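Side-chain contacts in probable sensor histidine kinase pdtas (Mycobacterium tuberculosis, PDB 2YKF), which is probably the c-di-GMP-responsive, autophosphorylating sensor kinase of a two-component system that adapts mycobacteria to nutrient deprivation, here represented by its GAF and PAS-like sensor region: residues Val192-Ala195 / Ser196-Ala199; Met206-Thr209 / Thr210-Gly214. All coordinates share one frame; numbering follows the deposited sequence.

Contact 1: residues Val192-Ala195 / Ser196-Ala199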
loop_
_atom_site.group_PDB
_atom_site.type_symbol
_atom_site.label_atom_id
_atom_site.label_comp_id
_atom_site.label_asym_id
_atom_site.label_seq_id
_atom_site.Cartn_x
_atom_site.Cartn_y
_atom_site.Cartn_z
ATOM N N VAL A 192 3.781 -23.964 -1.908
ATOM C CA VAL A 192 2.879 -22.813 -2.110
ATOM C C VAL A 192 1.442 -23.318 -2.236
ATOM O O VAL A 192 1.106 -24.013 -3.192
ATOM C CB VAL A 192 3.269 -22.045 -3.410
ATOM C CG1 VAL A 192 2.269 -20.906 -3.723
ATOM C CG2 VAL A 192 4.709 -21.518 -3.355
ATOM N N SER A 193 0.595 -22.953 -1.292
ATOM C CA SER A 193 -0.784 -23.309 -1.360
ATOM C C SER A 193 -1.601 -22.224 -2.015
ATOM O O SER A 193 -2.672 -22.515 -2.586
ATOM C CB SER A 193 -1.295 -23.665 0.033
ATOM O OG SER A 193 -1.598 -22.489 0.785
ATOM N N TYR A 194 -1.083 -20.969 -2.024
ATOM C CA TYR A 194 -1.770 -19.876 -2.776
ATOM C C TYR A 194 -0.747 -18.821 -3.088
ATOM O O TYR A 194 0.085 -18.503 -2.203
ATOM C CB TYR A 194 -2.930 -19.220 -1.955
ATOM C CG TYR A 194 -3.520 -18.036 -2.696
ATOM C CD1 TYR A 194 -4.394 -18.245 -3.774
ATOM C CD2 TYR A 194 -3.092 -16.722 -2.419
ATOM C CE1 TYR A 194 -4.913 -17.187 -4.504
ATOM C CE2 TYR A 194 -3.589 -15.658 -3.129
ATOM C CZ TYR A 194 -4.491 -15.887 -4.166
ATOM O OH TYR A 194 -4.955 -14.850 -4.885
ATOM N N ALA A 195 -0.799 -18.317 -4.330
ATOM C CA ALA A 195 0.021 -17.154 -4.775
ATOM C C ALA A 195 -0.876 -16.165 -5.523
ATOM O O ALA A 195 -1.625 -16.543 -6.463
ATOM C CB ALA A 195 1.195 -17.630 -5.689
ATOM N N SER A 196 -0.869 -14.907 -5.081
ATOM C CA SER A 196 -1.754 -13.914 -5.676
ATOM C C SER A 196 -1.289 -13.603 -7.114
ATOM O O SER A 196 -0.147 -13.986 -7.531
ATOM C CB SER A 196 -1.775 -12.658 -4.786
ATOM O OG SER A 196 -0.490 -12.044 -4.829
ATOM N N PRO A 197 -2.159 -12.952 -7.918
ATOM C CA PRO A 197 -1.708 -12.587 -9.252
ATOM C C PRO A 197 -0.406 -11.749 -9.224
ATOM O O PRO A 197 0.527 -11.965 -10.046
ATOM C CB PRO A 197 -2.911 -11.756 -9.774
ATOM C CG PRO A 197 -4.089 -12.540 -9.234
ATOM C CD PRO A 197 -3.616 -12.757 -7.783
ATOM N N ASN A 198 -0.325 -10.795 -8.298
ATOM C CA ASN A 198 0.883 -9.943 -8.172
ATOM C C ASN A 198 2.122 -10.694 -7.818
ATOM O O ASN A 198 3.246 -10.372 -8.293
ATOM C CB ASN A 198 0.634 -8.798 -7.151
ATOM C CG ASN A 198 0.010 -7.603 -7.826
ATOM O OD1 ASN A 198 -0.111 -7.590 -9.067
ATOM N ND2 ASN A 198 -0.434 -6.628 -7.044
ATOM N N ALA A 199 1.953 -11.729 -7.000
ATOM C CA ALA A 199 3.111 -12.502 -6.639
ATOM C C ALA A 199 3.595 -13.272 -7.876
ATOM O O ALA A 199 4.819 -13.346 -8.164
ATOM C CB ALA A 199 2.767 -13.437 -5.500
#

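Contact 2: residues Met206-Thr209 / Thr210-Gly214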
loop_
_atom_site.group_PDB
_atom_site.type_symbol
_atom_site.label_atom_id
_atom_site.label_comp_id
_atom_site.label_asym_id
_atom_site.label_seq_id
_atom_site.Cartn_x
_atom_site.Cartn_y
_atom_site.Cartn_z
ATOM N N MET A 206 10.981 -12.214 -12.521
ATOM C CA MET A 206 12.224 -12.817 -11.996
ATOM C C MET A 206 12.748 -14.006 -12.848
ATOM O O MET A 206 13.842 -14.522 -12.589
ATOM C CB MET A 206 12.000 -13.321 -10.567
ATOM C CG MET A 206 11.950 -12.283 -9.434
ATOM S SD MET A 206 11.107 -13.048 -7.983
ATOM C CE MET A 206 12.597 -13.619 -7.226
ATOM N N GLY A 207 11.931 -14.473 -13.789
ATOM C CA GLY A 207 12.290 -15.553 -14.708
ATOM C C GLY A 207 11.516 -16.844 -14.528
ATOM O O GLY A 207 11.868 -17.830 -15.122
ATOM N N LEU A 208 10.519 -16.894 -13.649
ATOM C CA LEU A 208 9.728 -18.170 -13.451
ATOM C C LEU A 208 8.897 -18.429 -14.700
ATOM O O LEU A 208 8.153 -17.559 -15.100
ATOM C CB LEU A 208 8.788 -18.081 -12.242
ATOM C CG LEU A 208 8.064 -19.377 -11.825
ATOM C CD1 LEU A 208 9.086 -20.389 -11.350
ATOM C CD2 LEU A 208 6.946 -19.172 -10.789
ATOM N N THR A 209 9.066 -19.589 -15.334
ATOM C CA THR A 209 8.277 -19.935 -16.534
ATOM C C THR A 209 7.249 -21.007 -16.156
ATOM O O THR A 209 6.532 -21.510 -16.998
ATOM C CB THR A 209 9.186 -20.508 -17.659
ATOM O OG1 THR A 209 9.781 -21.726 -17.205
ATOM C CG2 THR A 209 10.323 -19.561 -17.967
ATOM N N THR A 210 7.222 -21.340 -14.873
ATOM C CA THR A 210 6.439 -22.451 -14.280
ATOM C C THR A 210 5.251 -21.934 -13.470
ATOM O O THR A 210 5.127 -20.723 -13.243
ATOM C CB THR A 210 7.407 -23.266 -13.362
ATOM O OG1 THR A 210 7.970 -24.328 -14.121
ATOM C CG2 THR A 210 6.747 -23.837 -12.075
ATOM N N GLU A 211 4.344 -22.827 -13.071
ATOM C CA GLU A 211 3.326 -22.455 -12.067
ATOM C C GLU A 211 3.990 -22.216 -10.683
ATOM O O GLU A 211 5.080 -22.679 -10.421
ATOM C CB GLU A 211 2.223 -23.551 -11.984
ATOM C CG GLU A 211 1.285 -23.558 -13.206
ATOM C CD GLU A 211 0.455 -24.847 -13.340
ATOM O OE1 GLU A 211 0.565 -25.754 -12.460
ATOM O OE2 GLU A 211 -0.308 -24.941 -14.338
ATOM N N LEU A 212 3.338 -21.504 -9.789
ATOM C CA LEU A 212 3.908 -21.396 -8.447
ATOM C C LEU A 212 3.176 -22.288 -7.482
ATOM O O LEU A 212 3.782 -22.961 -6.687
ATOM C CB LEU A 212 3.820 -19.949 -7.975
ATOM C CG LEU A 212 4.788 -19.407 -6.949
ATOM C CD1 LEU A 212 6.218 -19.953 -7.131
ATOM C CD2 LEU A 212 4.701 -17.847 -7.061
ATOM N N GLU A 213 1.853 -22.249 -7.535
ATOM C CA GLU A 213 1.023 -23.089 -6.687
ATOM C C GLU A 213 1.306 -24.578 -6.846
ATOM O O GLU A 213 1.542 -25.057 -7.944
ATOM C CB GLU A 213 -0.456 -22.797 -6.930
ATOM C CG GLU A 213 -0.885 -21.544 -6.183
ATOM C CD GLU A 213 -2.274 -21.007 -6.571
ATOM O OE1 GLU A 213 -3.160 -21.777 -7.068
ATOM O OE2 GLU A 213 -2.463 -19.797 -6.347
ATOM N N GLY A 214 1.336 -25.269 -5.715
ATOM C CA GLY A 214 1.722 -26.665 -5.656
ATOM C C GLY A 214 3.213 -26.942 -5.782
ATOM O O GLY A 214 3.610 -28.075 -5.868
#

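Contact 1: residues Val192-Ala195 / Ser196-Ala199
Tyr-194 reaches along the chain beside the backbone of Ser-196, its ring running past the peptide at the strand end. CE2 lies 3.4 Å from Ser-196 N, which sits obliquely to the ring, and the hydroxyl carries on to Ser-196 CA, with OH to CA also 3.4 Å. Beyond this the approach slackens: the Tyr-194 OH is 3.8 Å from Pro-197 CD, where phenol and pyrrolidine cross obliquely. With CG anti to the backbone N (chi1 175°), the ring extends along the chain toward Ser-196, and helix 143-161 packs against it. This is the strand-to-helix junction of the PAS-like domain, where edge strand 192-195 passes into helix 197-205 and Ser-196 is the N-cap. Its OG, held between backbone N and carbonyl carbon (chi1 67°), accepts from Ala-199 N at 3.3 Å with an N-H...O angle of 150°, and also accepts a hydrogen bond from Phe-183 N on the neighbouring strand. The buried methyls of Ala-195 and Ala-199 only graze, CB to CB 4.5 Å. The outer flank is more open: Pro-197 and Asn-198 are partly exposed, and Arg-60 of the second subunit packs on the proline and hydrogen-bonds to Asn-198 OD1 through NH1.

Contact 2: residues Met206-Thr209 / Thr210-Gly214
Leu-208 lays its isobutyl end against the backbone of Thr-210 in the loop that leads from helix 197-205 to helix 217-221 of the PAS-like domain. CD2 approaches Thr-210 O to 3.4 Å, while the other branch, CD1, meets Thr-210 CB at 3.9 Å, the two side chains meeting at a slant. The same CD2 also touches Leu-212, whose side chain lies across that of Leu-208 at about a right angle. Both leucines are buried and rest on Tyr-203 of the helix, whereas Thr-209, Thr-210 and Glu-211 are exposed to solvent. No hydrogen bond joins 206-209 to 210-214, and within the model Thr-210 N and Glu-211 O are buried without a partner. The leucines themselves meet by apolar packing. Further out, the chain enters the loop through a Schellman motif: Gly-207, with phi 113°, ends the helical path just before Leu-208. At the far end, Glu-213 and Gly-214 tie the loop to strand 192-195. With CG anti to the backbone N (chi1 -172°) and chi2 at 65°, CD2 of Leu-208 comes to 3.8 Å from Leu-212 CD1.

In the fold
The two contacts bracket helix 197-205: contact 1 is the turn into it from strand 192-195, and contact 2 is the loop that follows it. Contact 1 is the more buried and lies nearer the centre of the chain, about 16 Å against 25 Å for contact 2 (contact centres to chain centre). It combines a polar helix cap with aromatic packing and reaches the second subunit, whereas contact 2 sets a buried leucine pair in a partly buried loop and touches no other chain. They meet directly: Val-192 O probably accepts from Gly-214 N at 2.8 Å, and Ala-195 N probably donates to Glu-213 OE2 at 3.0 Å, returning the loop to the edge strand.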